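Local coordinates for protein pre-crRNA processing endonuclease (Streptococcus pyogenes serotype M1, PDB 3VZH) that probably cleaves precursor CRISPR RNA into CRISPR RNA, acting as the Cas5d endoribonuclease of a type I-C antiviral defence system, at residues P37-L42 / T56-E61; Y50-F55 / N113-P118. All blocks are in the same frame, centred on the assembly; numbering follows the deposited sequence.

Interaction 1 (P37-L42 / T56-E61)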
ATOM      1  N   PRO A  37      -5.141  -5.016   3.290  1.00 22.47           N
ATOM      2  CA  PRO A  37      -4.394  -4.896   2.018  1.00 22.22           C
ATOM      3  C   PRO A  37      -3.070  -5.676   1.950  1.00 21.08           C
ATOM      4  O   PRO A  37      -2.466  -5.962   2.980  1.00 21.74           O
ATOM      5  CB  PRO A  37      -4.154  -3.386   1.854  1.00 21.57           C
ATOM      6  CG  PRO A  37      -4.865  -2.703   3.021  1.00 20.87           C
ATOM      7  CD  PRO A  37      -5.170  -3.760   4.062  1.00 22.40           C
ATOM      8  N   THR A  38      -2.679  -6.132   0.764  1.00 22.70           N
ATOM      9  CA  THR A  38      -1.315  -6.644   0.575  1.00 21.86           C
ATOM     10  C   THR A  38      -0.349  -5.428   0.345  1.00 24.92           C
ATOM     11  O   THR A  38      -0.800  -4.291  -0.073  1.00 22.78           O
ATOM     12  CB  THR A  38      -1.237  -7.552  -0.655  1.00 24.90           C
ATOM     13  OG1 THR A  38      -1.693  -6.790  -1.762  1.00 25.48           O
ATOM     14  CG2 THR A  38      -2.107  -8.827  -0.445  1.00 22.85           C
ATOM     15  N   ARG A  39       0.953  -5.623   0.592  1.00 24.00           N
ATOM     16  CA  ARG A  39       1.933  -4.584   0.295  1.00 22.90           C
ATOM     17  C   ARG A  39       1.842  -4.178  -1.166  1.00 25.66           C
ATOM     18  O   ARG A  39       1.857  -2.962  -1.515  1.00 23.41           O
ATOM     19  CB  ARG A  39       3.348  -4.965   0.654  1.00 26.64           C
ATOM     20  CG  ARG A  39       4.152  -3.673   0.869  1.00 31.02           C
ATOM     21  CD  ARG A  39       5.601  -3.782   0.464  1.00 41.08           C
ATOM     22  NE  ARG A  39       6.362  -2.882   1.297  1.00 37.36           N
ATOM     23  CZ  ARG A  39       7.674  -2.836   1.324  1.00 40.53           C
ATOM     24  NH1 ARG A  39       8.368  -3.624   0.508  1.00 43.94           N
ATOM     25  NH2 ARG A  39       8.274  -2.001   2.163  1.00 35.98           N
ATOM     26  N   GLN A  40       1.737  -5.202  -2.006  1.00 23.24           N
ATOM     27  CA  GLN A  40       1.533  -4.949  -3.482  1.00 26.91           C
ATOM     28  C   GLN A  40       0.358  -3.976  -3.788  1.00 24.46           C
ATOM     29  O   GLN A  40       0.519  -3.036  -4.570  1.00 25.10           O
ATOM     30  CB  GLN A  40       1.381  -6.214  -4.299  1.00 28.53           C
ATOM     31  CG  GLN A  40       1.576  -6.013  -5.831  1.00 34.61           C
ATOM     32  CD  GLN A  40       3.066  -5.854  -6.218  1.00 45.75           C
ATOM     33  OE1 GLN A  40       3.737  -6.822  -6.653  1.00 53.44           O
ATOM     34  NE2 GLN A  40       3.598  -4.616  -6.086  1.00 52.61           N
ATOM     35  N   ALA A  41      -0.823  -4.162  -3.193  1.00 23.89           N
ATOM     36  CA  ALA A  41      -1.940  -3.313  -3.508  1.00 23.83           C
ATOM     37  C   ALA A  41      -1.613  -1.911  -2.985  1.00 22.46           C
ATOM     38  O   ALA A  41      -2.003  -0.905  -3.627  1.00 21.79           O
ATOM     39  CB  ALA A  41      -3.179  -3.770  -2.769  1.00 23.53           C
ATOM     40  N   LEU A  42      -0.954  -1.817  -1.830  1.00 22.43           N
ATOM     41  CA  LEU A  42      -0.621  -0.498  -1.335  1.00 19.65           C
ATOM     42  C   LEU A  42       0.422   0.243  -2.186  1.00 20.91           C
ATOM     43  O   LEU A  42       0.260   1.491  -2.399  1.00 20.32           O
ATOM     44  CB  LEU A  42      -0.124  -0.488   0.136  1.00 20.48           C
ATOM     45  CG  LEU A  42      -1.128  -1.160   1.056  1.00 22.22           C
ATOM     46  CD1 LEU A  42      -0.658  -1.117   2.519  1.00 23.40           C
ATOM     47  CD2 LEU A  42      -2.418  -0.333   0.992  1.00 23.08           C
ATOM     48  N   THR A  56      11.455   5.139  -6.436  1.00 22.02           N
ATOM     49  CA  THR A  56      10.652   3.998  -6.075  1.00 23.00           C
ATOM     50  C   THR A  56       9.940   4.338  -4.757  1.00 22.93           C
ATOM     51  O   THR A  56      10.568   4.576  -3.715  1.00 22.62           O
ATOM     52  CB  THR A  56      11.565   2.813  -5.765  1.00 25.86           C
ATOM     53  OG1 THR A  56      12.316   2.547  -6.951  1.00 25.52           O
ATOM     54  CG2 THR A  56      10.687   1.543  -5.311  1.00 25.40           C
ATOM     55  N   ASN A  57       8.603   4.218  -4.775  1.00 21.09           N
ATOM     56  CA  ASN A  57       7.857   4.397  -3.510  1.00 21.50           C
ATOM     57  C   ASN A  57       7.980   3.114  -2.644  1.00 19.92           C
ATOM     58  O   ASN A  57       7.843   1.987  -3.178  1.00 22.73           O
ATOM     59  CB  ASN A  57       6.379   4.600  -3.874  1.00 21.08           C
ATOM     60  CG  ASN A  57       6.140   5.976  -4.469  1.00 23.30           C
ATOM     61  OD1 ASN A  57       6.646   6.994  -3.947  1.00 23.81           O
ATOM     62  ND2 ASN A  57       5.335   6.034  -5.505  1.00 23.79           N
ATOM     63  N   ILE A  58       8.169   3.351  -1.358  1.00 21.52           N
ATOM     64  CA  ILE A  58       8.391   2.300  -0.353  1.00 23.31           C
ATOM     65  C   ILE A  58       7.326   2.435   0.693  1.00 21.56           C
ATOM     66  O   ILE A  58       7.379   3.385   1.540  1.00 21.36           O
ATOM     67  CB  ILE A  58       9.757   2.451   0.346  1.00 23.61           C
ATOM     68  CG1 ILE A  58      10.973   2.445  -0.649  1.00 26.50           C
ATOM     69  CG2 ILE A  58       9.955   1.319   1.368  1.00 24.42           C
ATOM     70  CD1 ILE A  58      10.963   1.299  -1.653  1.00 26.44           C
ATOM     71  N   VAL A  59       6.386   1.508   0.697  1.00 21.01           N
ATOM     72  CA  VAL A  59       5.292   1.568   1.700  1.00 21.36           C
ATOM     73  C   VAL A  59       5.810   0.894   2.968  1.00 22.32           C
ATOM     74  O   VAL A  59       6.217  -0.284   2.923  1.00 25.06           O
ATOM     75  CB  VAL A  59       3.978   0.871   1.232  1.00 20.59           C
ATOM     76  CG1 VAL A  59       2.979   0.804   2.409  1.00 22.08           C
ATOM     77  CG2 VAL A  59       3.335   1.709   0.072  1.00 23.01           C
ATOM     78  N   THR A  60       5.794   1.597   4.089  1.00 19.99           N
ATOM     79  CA  THR A  60       6.438   0.979   5.277  1.00 20.39           C
ATOM     80  C   THR A  60       5.442   0.513   6.336  1.00 23.19           C
ATOM     81  O   THR A  60       5.757  -0.377   7.172  1.00 23.20           O
ATOM     82  CB  THR A  60       7.448   1.906   5.959  1.00 24.56           C
ATOM     83  OG1 THR A  60       6.795   3.111   6.388  1.00 23.50           O
ATOM     84  CG2 THR A  60       8.614   2.185   5.000  1.00 24.88           C
ATOM     85  N   GLU A  61       4.254   1.105   6.339  1.00 22.88           N
ATOM     86  CA  GLU A  61       3.298   0.848   7.420  1.00 22.33           C
ATOM     87  C   GLU A  61       1.885   1.148   6.942  1.00 22.49           C
ATOM     88  O   GLU A  61       1.687   2.093   6.106  1.00 19.86           O
ATOM     89  CB  GLU A  61       3.634   1.645   8.655  1.00 22.55           C
ATOM     90  CG  GLU A  61       2.994   1.049   9.897  1.00 25.58           C
ATOM     91  CD  GLU A  61       3.523   1.737  11.140  1.00 28.06           C
ATOM     92  OE1 GLU A  61       3.107   2.846  11.426  1.00 26.38           O
ATOM     93  OE2 GLU A  61       4.372   1.142  11.829  1.00 30.72           O
TER
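Val59 is met by two residues of the opposite segment, Arg39 at its backbone and Leu42 at its side chain. Arg39 sits in the first turn of helix 39-49, and Val59 lies in strand 55-64. The guanidinium comes to the strand side-on and uses two nitrogens on one acceptor. Arg39 NE lies 3.1 Å from Val59 O, and Arg39 NH2 lies 2.8 Å from the same Val59 O. Both hydrogen bonds are bent, as expected when two donors converge on a single oxygen. The oxygen lies close to the guanidinium plane, at its edge. NE comes in the carbonyl plane, whereas NH2 is tilted 32° from it. The fork fixes how the guanidinium is turned. The Arg39 chain leaves the helix with CG anti to the backbone N (chi1 -156°) and bends at chi2, which carries its end over to the strand. Beside the carbonyl, Arg39 NH2 also lies 3.8 Å from Ile58 CG2.

Leu42, one helical turn on, makes the apolar half of the contact. Leu42 CB is 4.1 Å from Val59 CG1, and Leu42 CD1 touches the same methyl. The other methyl, Val59 CG2, rests 4.0 Å from Leu42 O. The two side chains cross at about a right angle. Phe203 of strand 200-213 touches Arg39, Leu42 and Val59 alike, so it packs beside both halves.

The helix begins just here. Thr38 is its N-cap, and Thr38 OG1 accepts from Ala41 N at 3.1 Å. Helix 39-49 thus packs its first turn on the strand that follows it. Strands 9-15 and 55-64 both pair antiparallel with strand 95-105, which lies between them. This is the first beta-alpha-beta crossover of the RRM, or ferredoxin-like, fold of Cas5 proteins.

Interaction 2 (Y50-F55 / N113-P118)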
ATOM      1  N   TYR A  50       1.491   9.379  -7.223  1.00 21.18           N
ATOM      2  CA  TYR A  50       2.564   9.995  -8.016  1.00 22.15           C
ATOM      3  C   TYR A  50       3.633   8.946  -8.297  1.00 22.49           C
ATOM      4  O   TYR A  50       4.145   8.296  -7.353  1.00 24.11           O
ATOM      5  CB  TYR A  50       3.156  11.170  -7.232  1.00 20.95           C
ATOM      6  CG  TYR A  50       4.325  11.889  -7.882  1.00 22.40           C
ATOM      7  CD1 TYR A  50       4.368  12.127  -9.280  1.00 22.73           C
ATOM      8  CD2 TYR A  50       5.352  12.365  -7.093  1.00 21.90           C
ATOM      9  CE1 TYR A  50       5.458  12.813  -9.841  1.00 24.92           C
ATOM     10  CE2 TYR A  50       6.449  13.015  -7.652  1.00 22.31           C
ATOM     11  CZ  TYR A  50       6.467  13.247  -9.023  1.00 24.78           C
ATOM     12  OH  TYR A  50       7.550  13.942  -9.587  1.00 26.78           O
ATOM     13  N   TYR A  51       3.933   8.784  -9.579  1.00 23.24           N
ATOM     14  CA  TYR A  51       4.888   7.770 -10.048  1.00 21.68           C
ATOM     15  C   TYR A  51       5.897   8.457 -10.968  1.00 21.56           C
ATOM     16  O   TYR A  51       5.490   9.242 -11.866  1.00 22.80           O
ATOM     17  CB  TYR A  51       4.196   6.653 -10.873  1.00 23.06           C
ATOM     18  CG  TYR A  51       5.267   5.730 -11.371  1.00 22.77           C
ATOM     19  CD1 TYR A  51       5.846   4.788 -10.517  1.00 26.06           C
ATOM     20  CD2 TYR A  51       5.782   5.847 -12.653  1.00 25.12           C
ATOM     21  CE1 TYR A  51       6.911   3.999 -10.948  1.00 27.18           C
ATOM     22  CE2 TYR A  51       6.845   5.073 -13.082  1.00 26.16           C
ATOM     23  CZ  TYR A  51       7.373   4.111 -12.210  1.00 30.36           C
ATOM     24  OH  TYR A  51       8.430   3.270 -12.549  1.00 29.49           O
ATOM     25  N   LYS A  52       7.186   8.220 -10.745  1.00 21.59           N
ATOM     26  CA  LYS A  52       8.227   8.548 -11.764  1.00 24.26           C
ATOM     27  C   LYS A  52       9.217   7.417 -11.770  1.00 25.02           C
ATOM     28  O   LYS A  52       9.459   6.822 -10.711  1.00 26.21           O
ATOM     29  CB  LYS A  52       8.936   9.881 -11.416  1.00 25.30           C
ATOM     30  CG  LYS A  52       8.118  11.129 -11.596  1.00 27.51           C
ATOM     31  CD  LYS A  52       7.811  11.453 -13.005  1.00 28.74           C
ATOM     32  CE  LYS A  52       8.945  12.279 -13.581  1.00 34.18           C
ATOM     33  NZ  LYS A  52       8.818  12.540 -15.031  1.00 35.25           N
ATOM     34  N   PRO A  53       9.792   7.076 -12.934  1.00 25.29           N
ATOM     35  CA  PRO A  53      10.790   6.026 -12.975  1.00 24.88           C
ATOM     36  C   PRO A  53      12.053   6.469 -12.204  1.00 25.23           C
ATOM     37  O   PRO A  53      12.885   5.643 -11.824  1.00 24.67           O
ATOM     38  CB  PRO A  53      11.087   5.909 -14.476  1.00 24.79           C
ATOM     39  CG  PRO A  53      10.682   7.240 -15.059  1.00 26.01           C
ATOM     40  CD  PRO A  53       9.492   7.635 -14.255  1.00 24.69           C
ATOM     41  N   THR A  54      12.124   7.742 -11.856  1.00 24.11           N
ATOM     42  CA  THR A  54      13.327   8.266 -11.149  1.00 24.66           C
ATOM     43  C   THR A  54      13.419   7.733  -9.722  1.00 25.61           C
ATOM     44  O   THR A  54      14.525   7.557  -9.202  1.00 25.09           O
ATOM     45  CB  THR A  54      13.234   9.800 -11.025  1.00 23.56           C
ATOM     46  OG1 THR A  54      13.041  10.344 -12.347  1.00 25.64           O
ATOM     47  CG2 THR A  54      14.574  10.377 -10.571  1.00 23.35           C
ATOM     48  N   PHE A  55      12.249   7.515  -9.097  1.00 22.49           N
ATOM     49  CA  PHE A  55      12.252   6.996  -7.739  1.00 22.40           C
ATOM     50  C   PHE A  55      11.294   5.792  -7.578  1.00 23.37           C
ATOM     51  O   PHE A  55      10.520   5.419  -8.527  1.00 24.58           O
ATOM     52  CB  PHE A  55      11.902   8.159  -6.745  1.00 22.33           C
ATOM     53  CG  PHE A  55      10.487   8.748  -6.937  1.00 23.34           C
ATOM     54  CD1 PHE A  55      10.301   9.937  -7.725  1.00 23.89           C
ATOM     55  CD2 PHE A  55       9.349   8.155  -6.325  1.00 22.94           C
ATOM     56  CE1 PHE A  55       9.012  10.490  -7.898  1.00 21.76           C
ATOM     57  CE2 PHE A  55       8.062   8.686  -6.504  1.00 22.75           C
ATOM     58  CZ  PHE A  55       7.902   9.859  -7.297  1.00 21.67           C
ATOM     59  N   ASN A 113      19.737  10.042 -13.475  1.00 34.15           N
ATOM     60  CA  ASN A 113      20.432  10.736 -12.410  1.00 34.63           C
ATOM     61  C   ASN A 113      20.155  12.252 -12.338  1.00 33.39           C
ATOM     62  O   ASN A 113      20.060  12.807 -11.251  1.00 33.00           O
ATOM     63  CB  ASN A 113      21.958  10.410 -12.504  1.00 39.36           C
ATOM     64  CG  ASN A 113      22.697  10.728 -11.230  1.00 42.16           C
ATOM     65  OD1 ASN A 113      23.379  11.741 -11.153  1.00 50.45           O
ATOM     66  ND2 ASN A 113      22.516   9.915 -10.215  1.00 43.67           N
ATOM     67  N   SER A 114      20.010  12.930 -13.477  1.00 33.80           N
ATOM     68  CA  SER A 114      19.794  14.418 -13.472  1.00 37.23           C
ATOM     69  C   SER A 114      18.446  14.857 -12.916  1.00 34.80           C
ATOM     70  O   SER A 114      18.266  16.015 -12.478  1.00 32.94           O
ATOM     71  CB  SER A 114      20.039  15.007 -14.883  1.00 38.32           C
ATOM     72  OG  SER A 114      19.001  14.589 -15.756  1.00 37.50           O
ATOM     73  N   ASP A 115      17.524  13.873 -12.835  1.00 34.02           N
ATOM     74  CA  ASP A 115      16.174  14.100 -12.289  1.00 32.52           C
ATOM     75  C   ASP A 115      16.091  13.753 -10.794  1.00 30.66           C
ATOM     76  O   ASP A 115      14.987  13.804 -10.216  1.00 26.83           O
ATOM     77  CB  ASP A 115      15.119  13.273 -13.017  1.00 29.30           C
ATOM     78  CG  ASP A 115      13.693  13.801 -12.783  1.00 32.15           C
ATOM     79  OD1 ASP A 115      13.477  15.043 -12.804  1.00 34.63           O
ATOM     80  OD2 ASP A 115      12.789  12.976 -12.506  1.00 29.32           O
ATOM     81  N   ARG A 116      17.235  13.343 -10.214  1.00 29.77           N
ATOM     82  CA  ARG A 116      17.216  13.000  -8.748  1.00 29.64           C
ATOM     83  C   ARG A 116      17.211  14.260  -7.899  1.00 32.37           C
ATOM     84  O   ARG A 116      18.243  14.626  -7.263  1.00 33.59           O
ATOM     85  CB  ARG A 116      18.374  12.060  -8.338  1.00 30.10           C
ATOM     86  CG  ARG A 116      18.270  10.708  -8.997  1.00 28.29           C
ATOM     87  CD  ARG A 116      19.364   9.756  -8.600  1.00 29.13           C
ATOM     88  NE  ARG A 116      19.141   8.472  -9.246  1.00 28.46           N
ATOM     89  CZ  ARG A 116      19.770   7.340  -8.936  1.00 29.65           C
ATOM     90  NH1 ARG A 116      20.780   7.367  -8.066  1.00 32.46           N
ATOM     91  NH2 ARG A 116      19.453   6.208  -9.549  1.00 27.70           N
ATOM     92  N   LEU A 117      16.070  14.935  -7.877  1.00 30.76           N
ATOM     93  CA  LEU A 117      15.930  16.264  -7.276  1.00 30.48           C
ATOM     94  C   LEU A 117      14.956  16.165  -6.136  1.00 29.56           C
ATOM     95  O   LEU A 117      13.736  16.150  -6.363  1.00 28.15           O
ATOM     96  CB  LEU A 117      15.417  17.231  -8.358  1.00 30.80           C
ATOM     97  CG  LEU A 117      16.323  17.274  -9.621  1.00 33.82           C
ATOM     98  CD1 LEU A 117      15.621  17.747 -10.916  1.00 34.39           C
ATOM     99  CD2 LEU A 117      17.572  18.109  -9.339  1.00 37.14           C
ATOM    100  N   PRO A 118      15.455  16.067  -4.913  1.00 30.89           N
ATOM    101  CA  PRO A 118      14.582  15.765  -3.808  1.00 30.91           C
ATOM    102  C   PRO A 118      13.510  16.849  -3.569  1.00 31.83           C
ATOM    103  O   PRO A 118      12.354  16.481  -3.348  1.00 29.67           O
ATOM    104  CB  PRO A 118      15.537  15.664  -2.580  1.00 33.10           C
ATOM    105  CG  PRO A 118      16.884  15.977  -3.071  1.00 35.66           C
ATOM    106  CD  PRO A 118      16.894  15.996  -4.555  1.00 33.95           C
TER
HETATM  107  O   HOH W   1      16.938   7.372 -10.761  1.00 29.88           O
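Thr54 meets Asp115 and Arg116 where two connections of the RRM-like fold come together. One connection joins helix 39-49 to strand 55-64. The other joins strand 95-105 to helix 118-130. Thr54 stands in a type I beta turn running from Lys52 to Phe55, and Asp115 closes a short 3-10 segment.

The Thr54 side chain can be followed outward from CB. Thr54 CB itself is 3.5 Å from Asp115 OD2. From CB the two branches part. Thr54 OG1 is placed anti to its own carbonyl carbon (chi1 -55°) and donates to Asp115 OD2 over 2.6 Å, a short bond. The carboxylate takes it on its anti lone pair, the one turned away from OD1. Thr54 CG2 lies 3.5 Å from Asp115 O and 4.0 Å from Arg116 CG. The hydroxyl and the methyl thus both touch Asp115, whose side chain crosses that of Thr54 at about a right angle.

The carboxylate has charged company. Asp115 OD1 forms a salt bridge with Lys120 of helix 118-130. The Lys52 chain, bent at chi2 and chi3, also crosses Asp115 at about a right angle and touches Asp115 OD2 through CE. Lys52 NZ remains 4.7 Å from Asp115 OD2, too far for contact, though its charge may still favour the carboxylate.

Arg116 is the centre of an inverse gamma turn. Its chain runs extended from CG to NE, and its NH1 forms a salt bridge with Glu107. Trp105 touches both Thr54 and Arg116. A water joins these two residues as well. It lies in the plane of the guanidinium, at its edge, where it accepts from Arg116 NE at 2.9 Å and hydrogen-bonds to Thr54 O.

Both contacts are partly buried. Interaction 1 lies near the centre of the chain, whereas interaction 2 lies about 20 Å from that centre, at one end of the fold. The first joins a helix to a strand. The second joins two loops. They are neighbours along the chain: helix 39-49 leads into 50-55, which runs directly into 56-61. Asn57 ND2 probably hydrogen-bonds to Tyr50 O, so the two contacts touch directly. In interaction 1 an arginine holds a backbone carbonyl beside apolar packing. Interaction 2 is more polar, built on a hydroxyl, a carboxylate and a bridging water; its charged groups find their salt-bridge partners outside the two segments.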